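Local coordinates for protein kappa-carrageenase (Zobellia galactanivorans, PDB 5OCR) that probably hydrolyses the glycosidic linkages of kappa-carrageenan through this family GH16 catalytic module, one part of a longer protein, at residues N65-L70 against Y276-R281; C116-L121 against T236-L241. All blocks are in the same frame, centred on the assembly; numbering follows the deposited sequence. Where two conformers were deposited one is given.

Along the chain, both strands of interaction 2 fall between the two segments of interaction 1: residues 65-70 come first, then 116-121, 236-241 and finally 276-281. The centres of the two contacts lie about 13 Å apart. The centre of interaction 2 is about 3 Å, and that of interaction 1 about 15 Å, from the centre of the chain, the latter beside bound magnesium. Strand 86-97 pairs with both strand 67-74 and strand 233-241, so it bridges one strand of each contact. Side chains meet as well: Val280 CB is 3.9 Å from Leu237 CD1, and Val280 CG2 is 3.9 Å from Phe119 CE1. Segments distant in sequence are thus tied from the metal-bound margin into the buried middle of the beta-jellyroll.

Interaction 1: residues N65-L70 against Y276-R281; sequences NGIAEL and YVDYVR. With MG (magnesium ion), chain F.
A magnesium site at the end of an antiparallel strand pair brings Gly66 and Asp278 together. The metal takes Gly66 O at 2.2 Å and two oxygens of Asp278, the carbonyl O at 2.4 Å and carboxylate OD1 at 2.5 Å; a water and Glu30 O join them. Asp278 can chelate because its CG swings beside its own carbonyl carbon, anti to the backbone N (chi1 -171°), which brings OD1 round to the metal that O already holds. Its other oxygen, OD2, forms a salt bridge with Lys105, so the carboxylate is held at both ends. Ile67 CD1 lies against this carboxylate, 3.4 Å from Asp278 OD1.

Beyond the metal the strands zip up. Ala68 and Val277 form a hydrogen-bonded pair, each N donating to the other's O, with Ala68 N to Val277 O at 2.8 Å. In the conformer given, Leu70 CD1 comes to 3.8 Å from Val277 CG2. The next pair, Glu69 and Tyr276, is non-hydrogen-bonded, and its side chains run side by side in the same direction on the other face. The extended Glu69 chain follows one flank of the phenol, Glu69 CG and CD both 3.6 Å from Tyr276 CE1, with carboxylate and ring planes 38° apart. Glu69 OE2 is hydrogen-bonded to Ser274. Ile67 CG2 meets the Tyr276 ring at its edge. Cut back to an alanine, Tyr276 would probably leave Ile67 CG2 and the aliphatic part of Glu69 without their aromatic neighbour, opening a gap beside them.

At Asp278 the chain turns a corner, leaving strand 67-74 behind and passing on to a different sheet or face of the jellyroll; the site is consistent with the cation site, usually calcium, on the convex side of GH16 jellyrolls.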
ATOM      1  N   ASN A  65       2.875  10.841  20.045  1.00 25.96           N
ATOM      2  CA  ASN A  65       3.700  11.978  19.758  0.50 27.18           C
ATOM      3  C   ASN A  65       3.777  12.317  18.233  1.00 25.76           C
ATOM      4  O   ASN A  65       4.847  12.672  17.685  1.00 26.34           O
ATOM      5  CB  ASN A  65       5.090  11.803  20.409  0.50 29.82           C
ATOM      6  CG  ASN A  65       5.023  11.412  21.912  0.50 30.60           C
ATOM      7  OD1 ASN A  65       3.978  11.484  22.566  0.50 34.17           O
ATOM      8  ND2 ASN A  65       6.141  10.972  22.437  0.50 33.96           N
ATOM      9  N   GLY A  66       2.628  12.284  17.563  1.00 23.76           N
ATOM     10  CA  GLY A  66       2.514  12.793  16.217  1.00 23.03           C
ATOM     11  C   GLY A  66       2.736  11.711  15.200  1.00 22.53           C
ATOM     12  O   GLY A  66       2.649  12.026  13.999  1.00 23.61           O
ATOM     13  N   ILE A  67       2.956  10.462  15.647  1.00 20.52           N
ATOM     14  CA  ILE A  67       3.364   9.381  14.661  1.00 20.44           C
ATOM     15  C   ILE A  67       2.496   8.133  14.834  1.00 19.97           C
ATOM     16  O   ILE A  67       2.330   7.619  15.940  1.00 21.72           O
ATOM     17  CB  ILE A  67       4.841   8.971  14.932  1.00 21.40           C
ATOM     18  CG1 ILE A  67       5.786  10.214  14.810  1.00 22.27           C
ATOM     19  CG2 ILE A  67       5.355   7.809  13.970  1.00 20.69           C
ATOM     20  CD1 ILE A  67       6.058  10.762  13.407  1.00 25.11           C
ATOM     21  N   ALA A  68       1.880   7.689  13.736  1.00 19.80           N
ATOM     22  CA  ALA A  68       1.107   6.446  13.802  1.00 19.06           C
ATOM     23  C   ALA A  68       2.025   5.319  13.590  1.00 19.45           C
ATOM     24  O   ALA A  68       2.870   5.382  12.698  1.00 20.10           O
ATOM     25  CB  ALA A  68       0.068   6.448  12.716  1.00 18.83           C
ATOM     26  N   GLU A  69       1.746   4.222  14.315  1.00 19.29           N
ATOM     27  CA  GLU A  69       2.582   2.998  14.245  1.00 20.83           C
ATOM     28  C   GLU A  69       1.700   1.818  13.813  1.00 20.90           C
ATOM     29  O   GLU A  69       0.664   1.599  14.473  1.00 21.20           O
ATOM     30  CB  GLU A  69       3.224   2.741  15.639  1.00 22.26           C
ATOM     31  CG  GLU A  69       4.048   1.439  15.665  1.00 23.74           C
ATOM     32  CD  GLU A  69       4.841   1.177  16.935  1.00 30.98           C
ATOM     33  OE1 GLU A  69       4.701   1.948  17.881  1.00 35.03           O
ATOM     34  OE2 GLU A  69       5.657   0.203  16.964  1.00 32.80           O
ATOM     35  N   LEU A  70       2.009   1.109  12.725  1.00 20.15           N
ATOM     36  CA  LEU A  70       1.211  -0.008  12.288  0.50 19.88           C
ATOM     37  C   LEU A  70       2.133  -1.236  12.436  1.00 19.85           C
ATOM     38  O   LEU A  70       3.255  -1.226  11.962  1.00 19.81           O
ATOM     39  CB  LEU A  70       0.759   0.207  10.815  0.50 19.20           C
ATOM     40  CG  LEU A  70      -0.150   1.421  10.593  0.50 18.77           C
ATOM     41  CD1 LEU A  70       0.623   2.726  10.472  0.50 18.65           C
ATOM     42  CD2 LEU A  70      -0.941   1.246   9.291  0.50 18.95           C
ATOM     43  N   TYR A 276       5.890   3.311  10.359  1.00 17.68           N
ATOM     44  CA  TYR A 276       5.475   4.546  11.051  1.00 18.80           C
ATOM     45  C   TYR A 276       5.030   5.569  10.029  1.00 18.77           C
ATOM     46  O   TYR A 276       5.673   5.742   8.935  1.00 19.73           O
ATOM     47  CB  TYR A 276       6.709   5.145  11.801  1.00 19.13           C
ATOM     48  CG  TYR A 276       7.188   4.179  12.831  1.00 21.34           C
ATOM     49  CD1 TYR A 276       6.619   4.209  14.120  1.00 22.95           C
ATOM     50  CD2 TYR A 276       8.188   3.236  12.544  1.00 22.16           C
ATOM     51  CE1 TYR A 276       7.065   3.273  15.102  1.00 25.02           C
ATOM     52  CE2 TYR A 276       8.613   2.291  13.520  1.00 26.12           C
ATOM     53  CZ  TYR A 276       8.031   2.344  14.771  1.00 26.78           C
ATOM     54  OH  TYR A 276       8.486   1.478  15.722  1.00 31.35           O
ATOM     55  N   VAL A 277       3.979   6.304  10.349  1.00 18.37           N
ATOM     56  CA  VAL A 277       3.485   7.300   9.426  1.00 18.45           C
ATOM     57  C   VAL A 277       3.343   8.641  10.197  1.00 18.58           C
ATOM     58  O   VAL A 277       2.580   8.715  11.199  1.00 18.53           O
ATOM     59  CB  VAL A 277       2.098   6.884   8.891  1.00 18.01           C
ATOM     60  CG1 VAL A 277       1.620   7.917   7.868  1.00 18.61           C
ATOM     61  CG2 VAL A 277       2.074   5.469   8.252  1.00 19.13           C
ATOM     62  N   ASP A 278       3.998   9.695   9.702  1.00 17.99           N
ATOM     63  CA  ASP A 278       3.883  10.999  10.316  1.00 19.27           C
ATOM     64  C   ASP A 278       2.647  11.696   9.826  1.00 18.16           C
ATOM     65  O   ASP A 278       1.979  12.371  10.619  1.00 19.56           O
ATOM     66  CB  ASP A 278       5.187  11.791   9.984  1.00 20.50           C
ATOM     67  CG  ASP A 278       5.322  13.141  10.774  1.00 24.44           C
ATOM     68  OD1 ASP A 278       4.635  13.349  11.765  1.00 24.34           O
ATOM     69  OD2 ASP A 278       6.055  14.003  10.289  1.00 29.25           O
ATOM     70  N   TYR A 279       2.282  11.585   8.572  1.00 17.40           N
ATOM     71  CA  TYR A 279       0.988  12.187   8.123  1.00 16.84           C
ATOM     72  C   TYR A 279       0.545  11.495   6.843  1.00 17.06           C
ATOM     73  O   TYR A 279       1.352  10.831   6.155  1.00 17.18           O
ATOM     74  CB  TYR A 279       1.129  13.714   7.894  1.00 17.49           C
ATOM     75  CG  TYR A 279       2.020  14.128   6.728  1.00 18.61           C
ATOM     76  CD1 TYR A 279       1.679  13.879   5.373  1.00 18.62           C
ATOM     77  CD2 TYR A 279       3.209  14.784   6.998  1.00 19.39           C
ATOM     78  CE1 TYR A 279       2.516  14.297   4.337  1.00 19.73           C
ATOM     79  CE2 TYR A 279       4.068  15.170   5.978  1.00 19.96           C
ATOM     80  CZ  TYR A 279       3.707  14.938   4.639  1.00 20.81           C
ATOM     81  OH  TYR A 279       4.514  15.355   3.606  1.00 20.38           O
ATOM     82  N   VAL A 280      -0.745  11.684   6.556  1.00 16.70           N
ATOM     83  CA  VAL A 280      -1.296  11.396   5.245  1.00 16.36           C
ATOM     84  C   VAL A 280      -2.089  12.590   4.864  1.00 17.10           C
ATOM     85  O   VAL A 280      -2.854  13.172   5.697  1.00 17.97           O
ATOM     86  CB  VAL A 280      -2.088  10.093   5.191  1.00 17.01           C
ATOM     87  CG1 VAL A 280      -3.240  10.084   6.258  1.00 17.47           C
ATOM     88  CG2 VAL A 280      -2.633   9.879   3.752  1.00 16.31           C
ATOM     89  N   ARG A 281      -1.936  13.004   3.618  1.00 17.20           N
ATOM     90  CA  ARG A 281      -2.635  14.216   3.137  1.00 17.67           C
ATOM     91  C   ARG A 281      -3.199  13.950   1.734  1.00 17.91           C
ATOM     92  O   ARG A 281      -2.541  13.365   0.869  1.00 17.29           O
ATOM     93  CB  ARG A 281      -1.717  15.431   3.095  1.00 18.89           C
ATOM     94  CG  ARG A 281      -1.196  15.844   4.466  1.00 19.39           C
ATOM     95  CD  ARG A 281      -0.097  16.907   4.285  1.00 21.09           C
ATOM     96  NE  ARG A 281       0.425  17.232   5.625  1.00 20.80           N
ATOM     97  CZ  ARG A 281       1.620  17.795   5.892  1.00 20.99           C
ATOM     98  NH1 ARG A 281       2.458  18.215   4.916  1.00 20.52           N
ATOM     99  NH2 ARG A 281       1.967  18.010   7.156  1.00 20.88           N
TER
HETATM  100 MG    MG F 402       2.297  13.688  12.583  1.00 17.94          MG
HETATM  101  O   HOH W   1       2.481  15.591  14.044  1.00 30.53           O

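Interaction 2: residues C116-L121 against T236-L241; sequences CPSFWL and TLSLGL
Trp120 lies alongside Thr236 and reaches on to Ser238, all three on one face of the antiparallel pair. From CB, which leaves the strand on that face, CG is set between the backbone N and the carbonyl carbon (chi1 56°), and this lays the indole along Thr236. Trp120 CD1 passes 3.6 Å from Thr236 O. Trp120 NE1 then gives a nearly straight hydrogen bond in the ring plane to Ser238 OG, 2.9 Å and 164°, which fixes the rotation of the ring. The methyl of Thr236 sits over one face of the indole, its CG2 3.4 Å from Trp120 NE1 and 3.6 Å from Trp120 CE2, while Thr236 CB makes a CH-pi contact over the five-membered ring.

These strands belong to the GH16 jellyroll. Strand 134-144, on the far side of 116-121, carries Glu138, Asp140 and Glu143 of the family's E-x-D-x-x-E signature, and Trp120 touches the first two. A glycerol bound close to Ser118, on the same face as Trp120, is consistent with a pocket there.

The opposite face is apolar: Phe119 CD1 approaches Leu237 CD2 at 3.5 Å, and Pro117 CG meets Leu239 CD1 at 3.8 Å, the latter two side chains running alongside each other.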
ATOM      1  N   CYS A 116       5.841  -5.414   4.107  1.00 17.93           N
ATOM      2  CA  CYS A 116       5.799  -4.459   3.049  1.00 18.17           C
ATOM      3  C   CYS A 116       5.020  -3.237   3.505  1.00 17.85           C
ATOM      4  O   CYS A 116       3.749  -3.253   3.471  1.00 18.65           O
ATOM      5  CB  CYS A 116       5.152  -5.067   1.784  1.00 19.12           C
ATOM      6  SG  CYS A 116       5.018  -3.813   0.456  1.00 20.40           S
ATOM      7  N   PRO A 117       5.700  -2.211   4.002  1.00 17.86           N
ATOM      8  CA  PRO A 117       4.996  -0.963   4.283  1.00 17.41           C
ATOM      9  C   PRO A 117       4.499  -0.322   2.985  1.00 18.32           C
ATOM     10  O   PRO A 117       5.289  -0.219   2.015  1.00 17.61           O
ATOM     11  CB  PRO A 117       6.078  -0.035   4.854  1.00 17.46           C
ATOM     12  CG  PRO A 117       7.192  -0.957   5.359  1.00 17.44           C
ATOM     13  CD  PRO A 117       7.125  -2.184   4.419  1.00 17.09           C
ATOM     14  N   SER A 118       3.211   0.028   2.946  1.00 17.70           N
ATOM     15  CA  SER A 118       2.587   0.404   1.667  0.50 18.47           C
ATOM     16  C   SER A 118       1.659   1.586   1.850  1.00 17.76           C
ATOM     17  O   SER A 118       1.047   1.789   2.947  1.00 18.54           O
ATOM     18  CB  SER A 118       1.846  -0.781   1.020  0.50 18.59           C
ATOM     19  OG  SER A 118       0.655  -1.099   1.724  0.50 19.44           O
ATOM     20  N   PHE A 119       1.625   2.447   0.815  1.00 16.81           N
ATOM     21  CA  PHE A 119       0.599   3.519   0.756  1.00 16.17           C
ATOM     22  C   PHE A 119      -0.071   3.295  -0.602  1.00 15.81           C
ATOM     23  O   PHE A 119       0.618   3.223  -1.640  1.00 16.38           O
ATOM     24  CB  PHE A 119       1.367   4.864   0.766  1.00 16.32           C
ATOM     25  CG  PHE A 119       0.504   6.082   0.570  1.00 16.45           C
ATOM     26  CD1 PHE A 119      -0.828   6.187   1.156  1.00 16.90           C
ATOM     27  CD2 PHE A 119       1.064   7.250  -0.021  1.00 16.39           C
ATOM     28  CE1 PHE A 119      -1.531   7.390   1.000  1.00 16.50           C
ATOM     29  CE2 PHE A 119       0.331   8.425  -0.138  1.00 16.60           C
ATOM     30  CZ  PHE A 119      -0.982   8.501   0.370  1.00 16.96           C
ATOM     31  N   TRP A 120      -1.405   3.191  -0.636  1.00 16.04           N
ATOM     32  CA  TRP A 120      -2.017   2.736  -1.887  1.00 15.82           C
ATOM     33  C   TRP A 120      -3.481   3.086  -1.905  1.00 15.74           C
ATOM     34  O   TRP A 120      -4.071   3.394  -0.850  1.00 15.86           O
ATOM     35  CB  TRP A 120      -1.773   1.219  -2.098  1.00 16.09           C
ATOM     36  CG  TRP A 120      -2.228   0.307  -0.983  1.00 17.28           C
ATOM     37  CD1 TRP A 120      -1.771   0.265   0.369  1.00 17.56           C
ATOM     38  CD2 TRP A 120      -3.240  -0.739  -1.090  1.00 17.95           C
ATOM     39  NE1 TRP A 120      -2.409  -0.730   1.039  1.00 19.10           N
ATOM     40  CE2 TRP A 120      -3.350  -1.345   0.225  1.00 18.38           C
ATOM     41  CE3 TRP A 120      -4.012  -1.241  -2.142  1.00 18.25           C
ATOM     42  CZ2 TRP A 120      -4.195  -2.466   0.468  1.00 18.80           C
ATOM     43  CZ3 TRP A 120      -4.947  -2.304  -1.873  1.00 18.85           C
ATOM     44  CH2 TRP A 120      -5.018  -2.924  -0.616  1.00 18.52           C
ATOM     45  N   LEU A 121      -4.050   3.102  -3.102  1.00 16.30           N
ATOM     46  CA  LEU A 121      -5.466   3.543  -3.314  1.00 16.96           C
ATOM     47  C   LEU A 121      -6.130   2.347  -3.972  1.00 17.83           C
ATOM     48  O   LEU A 121      -5.566   1.770  -4.880  1.00 17.35           O
ATOM     49  CB  LEU A 121      -5.553   4.789  -4.248  1.00 17.73           C
ATOM     50  CG  LEU A 121      -4.386   5.809  -4.022  1.00 18.59           C
ATOM     51  CD1 LEU A 121      -4.392   6.897  -5.100  1.00 19.25           C
ATOM     52  CD2 LEU A 121      -4.520   6.444  -2.632  1.00 17.85           C
ATOM     53  N   THR A 236      -5.217   4.296   1.501  1.00 17.20           N
ATOM     54  CA  THR A 236      -4.845   3.122   2.384  1.00 17.72           C
ATOM     55  C   THR A 236      -3.409   3.192   2.818  1.00 17.16           C
ATOM     56  O   THR A 236      -2.564   3.378   1.964  1.00 16.59           O
ATOM     57  CB  THR A 236      -5.155   1.802   1.694  1.00 18.19           C
ATOM     58  OG1 THR A 236      -6.538   1.883   1.191  1.00 19.12           O
ATOM     59  CG2 THR A 236      -5.066   0.623   2.756  1.00 19.28           C
ATOM     60  N   LEU A 237      -3.146   3.042   4.118  1.00 16.85           N
ATOM     61  CA  LEU A 237      -1.750   2.791   4.590  1.00 17.40           C
ATOM     62  C   LEU A 237      -1.785   1.448   5.313  1.00 17.87           C
ATOM     63  O   LEU A 237      -2.621   1.250   6.246  1.00 18.75           O
ATOM     64  CB  LEU A 237      -1.394   3.883   5.588  1.00 18.20           C
ATOM     65  CG  LEU A 237      -1.286   5.322   5.077  1.00 19.28           C
ATOM     66  CD1 LEU A 237      -1.611   6.335   6.209  1.00 21.14           C
ATOM     67  CD2 LEU A 237       0.100   5.513   4.504  1.00 19.72           C
ATOM     68  N   SER A 238      -0.924   0.522   4.917  1.00 17.37           N
ATOM     69  CA  SER A 238      -0.987  -0.781   5.603  1.00 18.11           C
ATOM     70  C   SER A 238       0.396  -1.441   5.598  1.00 18.28           C
ATOM     71  O   SER A 238       1.259  -1.129   4.761  1.00 18.38           O
ATOM     72  CB  SER A 238      -2.017  -1.621   4.917  1.00 19.39           C
ATOM     73  OG  SER A 238      -1.638  -1.890   3.556  1.00 20.10           O
ATOM     74  N   LEU A 239       0.550  -2.420   6.496  1.00 17.69           N
ATOM     75  CA  LEU A 239       1.807  -3.183   6.596  1.00 17.78           C
ATOM     76  C   LEU A 239       1.507  -4.635   6.129  1.00 18.71           C
ATOM     77  O   LEU A 239       0.773  -5.377   6.806  1.00 20.40           O
ATOM     78  CB  LEU A 239       2.402  -3.105   8.043  1.00 17.39           C
ATOM     79  CG  LEU A 239       3.726  -3.832   8.194  1.00 18.26           C
ATOM     80  CD1 LEU A 239       4.854  -3.229   7.315  1.00 18.46           C
ATOM     81  CD2 LEU A 239       4.114  -3.724   9.688  1.00 18.81           C
ATOM     82  N   GLY A 240       2.014  -4.991   4.953  1.00 18.26           N
ATOM     83  CA  GLY A 240       1.742  -6.287   4.358  1.00 19.23           C
ATOM     84  C   GLY A 240       2.746  -7.327   4.776  1.00 19.41           C
ATOM     85  O   GLY A 240       3.833  -6.970   5.286  1.00 20.21           O
ATOM     86  N   LEU A 241       2.368  -8.618   4.729  1.00 19.30           N
ATOM     87  CA  LEU A 241       3.308  -9.708   4.960  1.00 19.77           C
ATOM     88  C   LEU A 241       3.882 -10.212   3.675  1.00 19.68           C
ATOM     89  O   LEU A 241       3.218 -10.235   2.604  1.00 20.01           O
ATOM     90  CB  LEU A 241       2.513 -10.853   5.677  1.00 20.21           C
ATOM     91  CG  LEU A 241       3.297 -11.927   6.373  1.00 20.77           C
ATOM     92  CD1 LEU A 241       4.096 -11.339   7.522  1.00 20.43           C
ATOM     93  CD2 LEU A 241       2.334 -13.040   6.858  1.00 19.82           C
TER